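Local structure of molinate hydrolase (Gulosibacter molinativorax, 4UB9) at residues A37-T42 / Q81-G86; G86-P91 / Q452-D457; H401-Q406 / N460-S465. The protein hydrolyses the thiocarbamate herbicide molinate as a zinc-containing enzyme of the amidohydrolase family, probably by cleaving a carbon-nitrogen bond other than a peptide bond. All blocks are in the same frame, centred on the assembly; numbering follows the deposited sequence.

Contact 1: residues A37-T42 / Q81-G86; sequences AIVGGT and QIDAQG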
loop_
_atom_site.group_PDB
_atom_site.type_symbol
_atom_site.label_atom_id
_atom_site.label_comp_id
_atom_site.label_asym_id
_atom_site.label_seq_id
_atom_site.Cartn_x
_atom_site.Cartn_y
_atom_site.Cartn_z
ATOM N N ALA A 37 -14.263 57.809 -5.799
ATOM C CA ALA A 37 -14.231 58.346 -4.441
ATOM C C ALA A 37 -15.107 57.534 -3.555
ATOM O O ALA A 37 -16.229 57.174 -3.901
ATOM C CB ALA A 37 -14.689 59.784 -4.421
ATOM N N ILE A 38 -14.593 57.281 -2.374
ATOM C CA ILE A 38 -15.284 56.460 -1.355
ATOM C C ILE A 38 -15.622 57.470 -0.278
ATOM O O ILE A 38 -14.719 58.018 0.354
ATOM C CB ILE A 38 -14.385 55.341 -0.745
ATOM C CG1 ILE A 38 -13.394 54.737 -1.773
ATOM C CG2 ILE A 38 -15.227 54.273 -0.084
ATOM C CD1 ILE A 38 -14.028 54.076 -2.965
ATOM N N VAL A 39 -16.898 57.740 -0.082
ATOM C CA VAL A 39 -17.272 58.907 0.742
ATOM C C VAL A 39 -17.987 58.585 2.062
ATOM O O VAL A 39 -18.952 57.811 2.127
ATOM C CB VAL A 39 -18.069 59.992 -0.045
ATOM C CG1 VAL A 39 -17.475 60.202 -1.420
ATOM C CG2 VAL A 39 -19.551 59.646 -0.148
ATOM N N GLY A 40 -17.477 59.213 3.115
ATOM C CA GLY A 40 -18.237 59.418 4.339
ATOM C C GLY A 40 -18.331 58.199 5.212
ATOM O O GLY A 40 -19.325 57.987 5.915
ATOM N N GLY A 41 -17.261 57.414 5.217
ATOM C CA GLY A 41 -17.204 56.223 6.081
ATOM C C GLY A 41 -16.143 56.323 7.158
ATOM O O GLY A 41 -15.314 57.226 7.146
ATOM N N THR A 42 -16.233 55.422 8.128
ATOM C CA THR A 42 -15.197 55.265 9.143
ATOM C C THR A 42 -13.950 54.586 8.526
ATOM O O THR A 42 -14.005 53.440 8.096
ATOM C CB THR A 42 -15.725 54.469 10.344
ATOM O OG1 THR A 42 -16.894 55.121 10.851
ATOM C CG2 THR A 42 -14.673 54.412 11.458
ATOM N N GLN A 81 -18.666 57.352 -7.500
ATOM C CA GLN A 81 -18.604 57.405 -6.039
ATOM C C GLN A 81 -19.203 56.229 -5.370
ATOM O O GLN A 81 -20.151 55.631 -5.855
ATOM C CB GLN A 81 -19.397 58.589 -5.500
ATOM C CG GLN A 81 -19.012 59.924 -6.062
ATOM C CD GLN A 81 -19.728 61.065 -5.351
ATOM O OE1 GLN A 81 -20.260 60.898 -4.247
ATOM N NE2 GLN A 81 -19.729 62.236 -5.989
ATOM N N ILE A 82 -18.734 55.978 -4.171
ATOM C CA ILE A 82 -19.355 54.973 -3.346
ATOM C C ILE A 82 -19.760 55.653 -2.068
ATOM O O ILE A 82 -18.955 56.319 -1.408
ATOM C CB ILE A 82 -18.416 53.781 -3.072
ATOM C CG1 ILE A 82 -18.255 52.950 -4.352
ATOM C CG2 ILE A 82 -18.945 52.892 -1.954
ATOM C CD1 ILE A 82 -17.077 51.979 -4.319
ATOM N N ASP A 83 -20.991 55.400 -1.680
ATOM C CA ASP A 83 -21.498 55.948 -0.465
ATOM C C ASP A 83 -21.152 55.043 0.715
ATOM O O ASP A 83 -21.795 54.021 0.943
ATOM C CB ASP A 83 -23.012 56.143 -0.556
ATOM C CG ASP A 83 -23.607 56.720 0.725
ATOM O OD1 ASP A 83 -22.864 57.338 1.530
ATOM O OD2 ASP A 83 -24.828 56.563 0.920
ATOM N N ALA A 84 -20.226 55.501 1.529
ATOM C CA ALA A 84 -19.778 54.746 2.676
ATOM C C ALA A 84 -20.432 55.118 4.010
ATOM O O ALA A 84 -20.004 54.663 5.048
ATOM C CB ALA A 84 -18.263 54.809 2.773
ATOM N N GLN A 85 -21.468 55.937 3.980
ATOM C CA GLN A 85 -22.085 56.400 5.208
ATOM C C GLN A 85 -22.533 55.204 6.007
ATOM O O GLN A 85 -23.187 54.327 5.491
ATOM C CB GLN A 85 -23.317 57.240 4.877
ATOM C CG GLN A 85 -23.313 58.669 5.402
ATOM C CD GLN A 85 -24.611 59.061 6.101
ATOM O OE1 GLN A 85 -25.707 58.708 5.675
ATOM N NE2 GLN A 85 -24.485 59.800 7.184
ATOM N N GLY A 86 -22.195 55.195 7.286
ATOM C CA GLY A 86 -22.520 54.088 8.160
ATOM C C GLY A 86 -21.680 52.850 7.948
ATOM O O GLY A 86 -21.989 51.788 8.428
#

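Contact 2: residues G86-P91 / Q452-D457; sequences GKWILP and QDPLAD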
loop_
_atom_site.group_PDB
_atom_site.type_symbol
_atom_site.label_atom_id
_atom_site.label_comp_id
_atom_site.label_asym_id
_atom_site.label_seq_id
_atom_site.Cartn_x
_atom_site.Cartn_y
_atom_site.Cartn_z
ATOM N N GLY A 86 -22.195 55.195 7.286
ATOM C CA GLY A 86 -22.520 54.088 8.160
ATOM C C GLY A 86 -21.680 52.850 7.948
ATOM O O GLY A 86 -21.989 51.788 8.428
ATOM N N LYS A 87 -20.591 53.012 7.234
ATOM C CA LYS A 87 -19.791 51.896 6.797
ATOM C C LYS A 87 -18.313 52.070 7.111
ATOM O O LYS A 87 -17.853 53.129 7.484
ATOM C CB LYS A 87 -20.007 51.640 5.314
ATOM C CG LYS A 87 -21.376 51.062 5.026
ATOM C CD LYS A 87 -21.639 50.864 3.550
ATOM C CE LYS A 87 -23.084 50.471 3.323
ATOM N NZ LYS A 87 -23.226 49.344 2.379
ATOM N N TRP A 88 -17.586 50.983 7.018
ATOM C CA TRP A 88 -16.174 50.978 7.309
ATOM C C TRP A 88 -15.347 50.804 6.047
ATOM O O TRP A 88 -15.634 50.001 5.202
ATOM C CB TRP A 88 -15.856 49.929 8.349
ATOM C CG TRP A 88 -16.303 50.326 9.710
ATOM C CD1 TRP A 88 -15.518 50.793 10.727
ATOM C CD2 TRP A 88 -17.636 50.286 10.219
ATOM N NE1 TRP A 88 -16.286 51.050 11.843
ATOM C CE2 TRP A 88 -17.588 50.736 11.559
ATOM C CE3 TRP A 88 -18.863 49.901 9.681
ATOM C CZ2 TRP A 88 -18.724 50.832 12.358
ATOM C CZ3 TRP A 88 -19.998 49.990 10.477
ATOM C CH2 TRP A 88 -19.917 50.457 11.808
ATOM N N ILE A 89 -14.316 51.619 5.957
ATOM C CA ILE A 89 -13.408 51.631 4.832
ATOM C C ILE A 89 -12.037 51.072 5.247
ATOM O O ILE A 89 -11.351 51.651 6.097
ATOM C CB ILE A 89 -13.180 53.043 4.293
ATOM C CG1 ILE A 89 -14.510 53.664 3.873
ATOM C CG2 ILE A 89 -12.230 52.989 3.099
ATOM C CD1 ILE A 89 -14.432 55.157 3.585
ATOM N N LEU A 90 -11.652 49.966 4.612
ATOM C CA LEU A 90 -10.363 49.283 4.866
ATOM C C LEU A 90 -9.503 49.246 3.616
ATOM O O LEU A 90 -10.023 49.448 2.495
ATOM C CB LEU A 90 -10.575 47.876 5.353
ATOM C CG LEU A 90 -10.930 47.692 6.828
ATOM C CD1 LEU A 90 -12.324 48.249 7.156
ATOM C CD2 LEU A 90 -10.867 46.225 7.206
ATOM N N PRO A 91 -8.182 48.975 3.776
ATOM C CA PRO A 91 -7.373 48.828 2.588
ATOM C C PRO A 91 -7.753 47.545 1.925
ATOM O O PRO A 91 -8.319 46.670 2.553
ATOM C CB PRO A 91 -5.942 48.743 3.126
ATOM C CG PRO A 91 -6.024 49.053 4.581
ATOM C CD PRO A 91 -7.405 48.745 4.991
ATOM N N GLN A 452 -20.406 46.340 8.545
ATOM C CA GLN A 452 -20.344 46.311 9.980
ATOM C C GLN A 452 -18.941 46.427 10.483
ATOM O O GLN A 452 -17.991 46.356 9.709
ATOM C CB GLN A 452 -21.019 45.083 10.505
ATOM C CG GLN A 452 -22.513 45.195 10.321
ATOM C CD GLN A 452 -23.184 43.895 10.652
ATOM O OE1 GLN A 452 -23.230 43.475 11.809
ATOM N NE2 GLN A 452 -23.745 43.259 9.646
ATOM N N ASP A 453 -18.825 46.643 11.794
ATOM C CA ASP A 453 -17.592 47.051 12.436
ATOM C C ASP A 453 -16.693 45.858 12.771
ATOM O O ASP A 453 -16.959 45.091 13.708
ATOM C CB ASP A 453 -17.894 47.827 13.717
ATOM C CG ASP A 453 -16.640 48.439 14.359
ATOM O OD1 ASP A 453 -15.565 48.510 13.720
ATOM O OD2 ASP A 453 -16.743 48.880 15.508
ATOM N N PRO A 454 -15.580 45.734 12.052
ATOM C CA PRO A 454 -14.659 44.626 12.290
ATOM C C PRO A 454 -13.937 44.695 13.626
ATOM O O PRO A 454 -13.550 43.667 14.156
ATOM C CB PRO A 454 -13.673 44.745 11.148
ATOM C CG PRO A 454 -13.739 46.164 10.682
ATOM C CD PRO A 454 -15.114 46.644 10.990
ATOM N N LEU A 455 -13.832 45.883 14.206
ATOM C CA LEU A 455 -13.232 46.012 15.540
ATOM C C LEU A 455 -14.138 45.577 16.654
ATOM O O LEU A 455 -13.688 45.219 17.736
ATOM C CB LEU A 455 -12.797 47.440 15.775
ATOM C CG LEU A 455 -11.771 47.881 14.712
ATOM C CD1 LEU A 455 -11.538 49.371 14.759
ATOM C CD2 LEU A 455 -10.447 47.126 14.898
ATOM N N ALA A 456 -15.440 45.651 16.426
ATOM C CA ALA A 456 -16.403 45.223 17.450
ATOM C C ALA A 456 -16.519 43.715 17.440
ATOM O O ALA A 456 -16.753 43.076 18.462
ATOM C CB ALA A 456 -17.775 45.836 17.169
ATOM N N ASP A 457 -16.443 43.164 16.234
ATOM C CA ASP A 457 -16.530 41.706 16.004
ATOM C C ASP A 457 -15.796 41.348 14.704
ATOM O O ASP A 457 -16.162 41.813 13.618
ATOM C CB ASP A 457 -17.980 41.260 15.947
ATOM C CG ASP A 457 -18.142 39.764 15.812
ATOM O OD1 ASP A 457 -17.202 39.046 15.342
ATOM O OD2 ASP A 457 -19.257 39.296 16.160
#

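Contact 3: residues H401-Q406 / N460-S465; sequences HFVWMQ and NMRTLS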
loop_
_atom_site.group_PDB
_atom_site.type_symbol
_atom_site.label_atom_id
_atom_site.label_comp_id
_atom_site.label_asym_id
_atom_site.label_seq_id
_atom_site.Cartn_x
_atom_site.Cartn_y
_atom_site.Cartn_z
ATOM N N HIS A 401 -8.803 33.810 4.864
ATOM C CA HIS A 401 -8.363 34.992 5.589
ATOM C C HIS A 401 -9.325 35.397 6.731
ATOM O O HIS A 401 -8.864 35.774 7.829
ATOM C CB HIS A 401 -8.053 36.165 4.664
ATOM C CG HIS A 401 -9.205 36.622 3.835
ATOM N ND1 HIS A 401 -9.983 35.766 3.092
ATOM C CD2 HIS A 401 -9.635 37.866 3.528
ATOM C CE1 HIS A 401 -10.884 36.455 2.417
ATOM N NE2 HIS A 401 -10.696 37.734 2.661
ATOM N N PHE A 402 -10.638 35.327 6.483
ATOM C CA PHE A 402 -11.640 35.599 7.528
ATOM C C PHE A 402 -11.494 34.621 8.677
ATOM O O PHE A 402 -11.414 34.980 9.826
ATOM C CB PHE A 402 -13.075 35.503 7.011
ATOM C CG PHE A 402 -13.392 36.407 5.836
ATOM C CD1 PHE A 402 -13.026 37.745 5.814
ATOM C CD2 PHE A 402 -14.097 35.904 4.741
ATOM C CE1 PHE A 402 -13.304 38.546 4.714
ATOM C CE2 PHE A 402 -14.406 36.723 3.655
ATOM C CZ PHE A 402 -13.994 38.039 3.634
ATOM N N VAL A 403 -11.313 33.374 8.336
ATOM C CA VAL A 403 -11.115 32.338 9.339
ATOM C C VAL A 403 -9.837 32.545 10.152
ATOM O O VAL A 403 -9.784 32.274 11.372
ATOM C CB VAL A 403 -11.095 30.938 8.685
ATOM C CG1 VAL A 403 -10.789 29.839 9.708
ATOM C CG2 VAL A 403 -12.447 30.669 8.026
ATOM N N TRP A 404 -8.784 32.962 9.475
ATOM C CA TRP A 404 -7.469 33.204 10.137
ATOM C C TRP A 404 -7.610 34.262 11.240
ATOM O O TRP A 404 -7.223 34.065 12.386
ATOM C CB TRP A 404 -6.446 33.682 9.084
ATOM C CG TRP A 404 -5.021 33.784 9.556
ATOM C CD1 TRP A 404 -4.027 32.888 9.333
ATOM C CD2 TRP A 404 -4.437 34.860 10.279
ATOM N NE1 TRP A 404 -2.848 33.345 9.865
ATOM C CE2 TRP A 404 -3.078 34.551 10.459
ATOM C CE3 TRP A 404 -4.933 36.068 10.786
ATOM C CZ2 TRP A 404 -2.211 35.389 11.134
ATOM C CZ3 TRP A 404 -4.073 36.907 11.441
ATOM C CH2 TRP A 404 -2.716 36.567 11.614
ATOM N N MET A 405 -8.216 35.365 10.839
ATOM C CA MET A 405 -8.485 36.489 11.745
ATOM C C MET A 405 -9.325 36.084 12.920
ATOM O O MET A 405 -8.983 36.314 14.072
ATOM C CB MET A 405 -9.139 37.612 10.988
ATOM C CG MET A 405 -8.111 38.421 10.203
ATOM S SD MET A 405 -8.816 39.839 9.367
ATOM C CE MET A 405 -7.609 40.263 8.135
ATOM N N GLN A 406 -10.366 35.350 12.639
ATOM C CA GLN A 406 -11.212 34.796 13.721
ATOM C C GLN A 406 -10.407 33.904 14.650
ATOM O O GLN A 406 -10.463 34.054 15.871
ATOM C CB GLN A 406 -12.398 34.008 13.101
ATOM C CG GLN A 406 -13.284 33.372 14.153
ATOM C CD GLN A 406 -14.405 32.556 13.548
ATOM O OE1 GLN A 406 -14.899 32.859 12.471
ATOM N NE2 GLN A 406 -14.751 31.491 14.206
ATOM N N ASN A 460 -17.184 40.301 11.419
ATOM C CA ASN A 460 -17.698 41.365 10.526
ATOM C C ASN A 460 -16.829 41.690 9.333
ATOM O O ASN A 460 -17.234 42.430 8.419
ATOM C CB ASN A 460 -17.965 42.663 11.287
ATOM C CG ASN A 460 -19.172 42.556 12.198
ATOM O OD1 ASN A 460 -20.143 41.897 11.872
ATOM N ND2 ASN A 460 -19.112 43.223 13.335
ATOM N N MET A 461 -15.638 41.138 9.331
ATOM C CA MET A 461 -14.775 41.228 8.134
ATOM C C MET A 461 -15.469 40.641 6.903
ATOM O O MET A 461 -15.196 41.049 5.767
ATOM C CB MET A 461 -13.444 40.502 8.361
ATOM C CG MET A 461 -12.485 41.182 9.337
ATOM S SD MET A 461 -11.915 42.770 8.730
ATOM C CE MET A 461 -11.055 42.329 7.215
ATOM N N ARG A 462 -16.385 39.722 7.154
ATOM C CA ARG A 462 -17.140 39.099 6.067
ATOM C C ARG A 462 -18.186 40.025 5.434
ATOM O O ARG A 462 -18.721 39.689 4.416
ATOM C CB ARG A 462 -17.836 37.842 6.539
ATOM C CG ARG A 462 -16.882 36.720 6.883
ATOM C CD ARG A 462 -17.607 35.606 7.633
ATOM N NE ARG A 462 -16.740 34.468 7.977
ATOM C CZ ARG A 462 -16.388 33.481 7.148
ATOM N NH1 ARG A 462 -16.798 33.481 5.904
ATOM N NH2 ARG A 462 -15.630 32.488 7.575
ATOM N N THR A 463 -18.498 41.154 6.054
ATOM C CA THR A 463 -19.676 41.965 5.645
ATOM C C THR A 463 -19.332 42.893 4.484
ATOM O O THR A 463 -19.752 44.052 4.453
ATOM C CB THR A 463 -20.275 42.779 6.812
ATOM O OG1 THR A 463 -19.319 43.761 7.240
ATOM C CG2 THR A 463 -20.630 41.878 7.969
ATOM N N LEU A 464 -18.645 42.343 3.485
ATOM C CA LEU A 464 -18.220 43.132 2.311
ATOM C C LEU A 464 -19.357 43.691 1.477
ATOM O O LEU A 464 -20.193 42.955 1.048
ATOM C CB LEU A 464 -17.399 42.284 1.357
ATOM C CG LEU A 464 -15.954 42.018 1.733
ATOM C CD1 LEU A 464 -15.424 40.886 0.856
ATOM C CD2 LEU A 464 -15.138 43.280 1.539
ATOM N N SER A 465 -19.323 44.989 1.234
ATOM C CA SER A 465 -20.286 45.690 0.373
ATOM C C SER A 465 -19.693 46.095 -0.917
ATOM O O SER A 465 -20.371 46.113 -1.913
ATOM C CB SER A 465 -20.724 47.029 0.984
ATOM O OG SER A 465 -21.485 46.822 2.129
#

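Contact 1: residues A37-T42 / Q81-G86
Strands 37-39 and 81-83 run parallel, their axes 4.7 Å apart and inclined by 19°, with Ala37, Ile38 and Val39 in register with Gln81, Ile82 and Asp83. Three backbone bonds join them: Ile82 N to Ala37 O, Val39 N to Ile82 O (2.8 Å, N-H...O angle 171°) and, more bent, Ala84 N to Val39 O. On one face Ile38 and Ile82 lie side by side, their CD1 methyls 3.9 Å apart. On the other, Val39 CG1 passes 4.0 Å from Gln81 OE1, while Val39 CG2 comes within 3.6 Å of Ile82 O. Asp83 OD1, placed by a CG anti to the backbone N (chi1 180°), accepts Gln85 N from above the carboxylate plane in an Asx turn as the strand ends. Ala84 then turns its CB toward the partner, 3.1 Å from Val39 O and 4.2 Å from Ile38 CG2. Gly40 and Gly41 both face Thr55 in a G1 bulge where the chain turns a corner. Strand 36-39 lies between 55-60 and 81-83, and 81-83 is an outer strand of this mixed sheet within the chain; Ile38 and Ala84 pack on Ile89 of strand 88-95, and Ile82 packs on His466 and Val468 of strand 464-469.

Contact 2: residues G86-P91 / Q452-D457
Trp88 lays one face of its indole over residues 452-454, where the chain enters a turn. The backbone carbon Gln452 C lies 3.6 Å from Trp88 CE3, near the rim of the six-membered ring. Asp453 CB stands over that same ring, 3.8 Å from its centroid and 28° off the normal, in a CH-pi contact. Farther along, Pro454 CD makes a second CH-pi contact with the five-membered ring. The Asp453 carboxylate is nearly parallel to the indole, the two planes 7° apart, and its OD1 comes within 3.2 Å of Trp88 NE1. That approach is not a hydrogen bond, because the N-H points poorly at the oxygen. With CG anti to the backbone N (chi1 -173°), Asp453 instead brings OD1 to its own turn, where Leu455 N meets it 3.2 Å away from above the carboxylate plane. Asp453 O accepts from both Ala456 N and Asp457 N, so side chain and carbonyl together fix the bend. Leu90, two residues beyond Trp88 on the same strand, adds an apolar touch, CD1 to Pro454 CG at 4.3 Å. Pro454 is buried, also packing on Met461 and on Ile419 of helix 415-421. Lys87 forms a salt bridge with Asp451 just ahead of the turn, and strand 88-95 pairs with strand 447-450. The motif is an Asx turn begun by Asp453 and packed against one face of a tryptophan, away from the zinc site and consistent with the small beta domain that accompanies the TIM barrel in amidohydrolases.

Contact 3: residues H401-Q406 / N460-S465
Phe402 of helix 400-410 packs against Met461 and Arg462 of a short 3-10 segment that leads into strand 464-469, a junction of the probable TIM barrel with the small beta domain. The aromatic contacts centre on the Phe402 ring. Arg462 CG lies over one face, 3.9 Å from the centroid and 24° off the normal, in a CH-pi contact, while His401 NE2 of the same helix lies over the opposite face. Leu464 CD1 comes to the ring edge, 4.2 Å from Phe402 CZ, and Met461 CB touches Phe402 CD1 at 3.8 Å. The apolar contacts continue along the helix to Met405, which crosses Met461 at about a right angle; Met461 is bent at chi2 and chi3, and its CG and CE both approach Met405 SD. Among the charged groups, Arg462 runs extended from CG to NE and has Phe402 CB over one face of its guanidinium, offset toward the rim, with guanidinium and ring planes 47° apart. NH1 forms a salt bridge with Glu399, and Arg462 NH2 lies 3.7 Å from Val403 CG2. Within 460-465, Asn460 O receives both Thr463 N and Thr463 OG1, the hydroxyl lying 2.7 Å from that oxygen in the carbonyl plane.

Overall arrangement
From the N terminus, contact 1 closes first, joining strand 36-39 to strand 81-83 round a loop that includes the hairpin strands 55-60 and 63-69. It shares Gly86 with contact 2, in which the chain runs on into strand 88-95 beside strand 41-43, with Thr42 bonding to Lys87 and Ile89. Contact 2 then spans 360 intervening residues, bringing the turn after strand 447-450 back to that early strand. Contact 3 crosses it along the chain: helix 400-410 lies inside the span of contact 2, whereas 460-465 lies beyond it. Asp453 O to Asn460 ND2 and Lys87 NZ to Ser465 OG tie contacts 2 and 3 together, linking the probable small beta domain to helix 400-410.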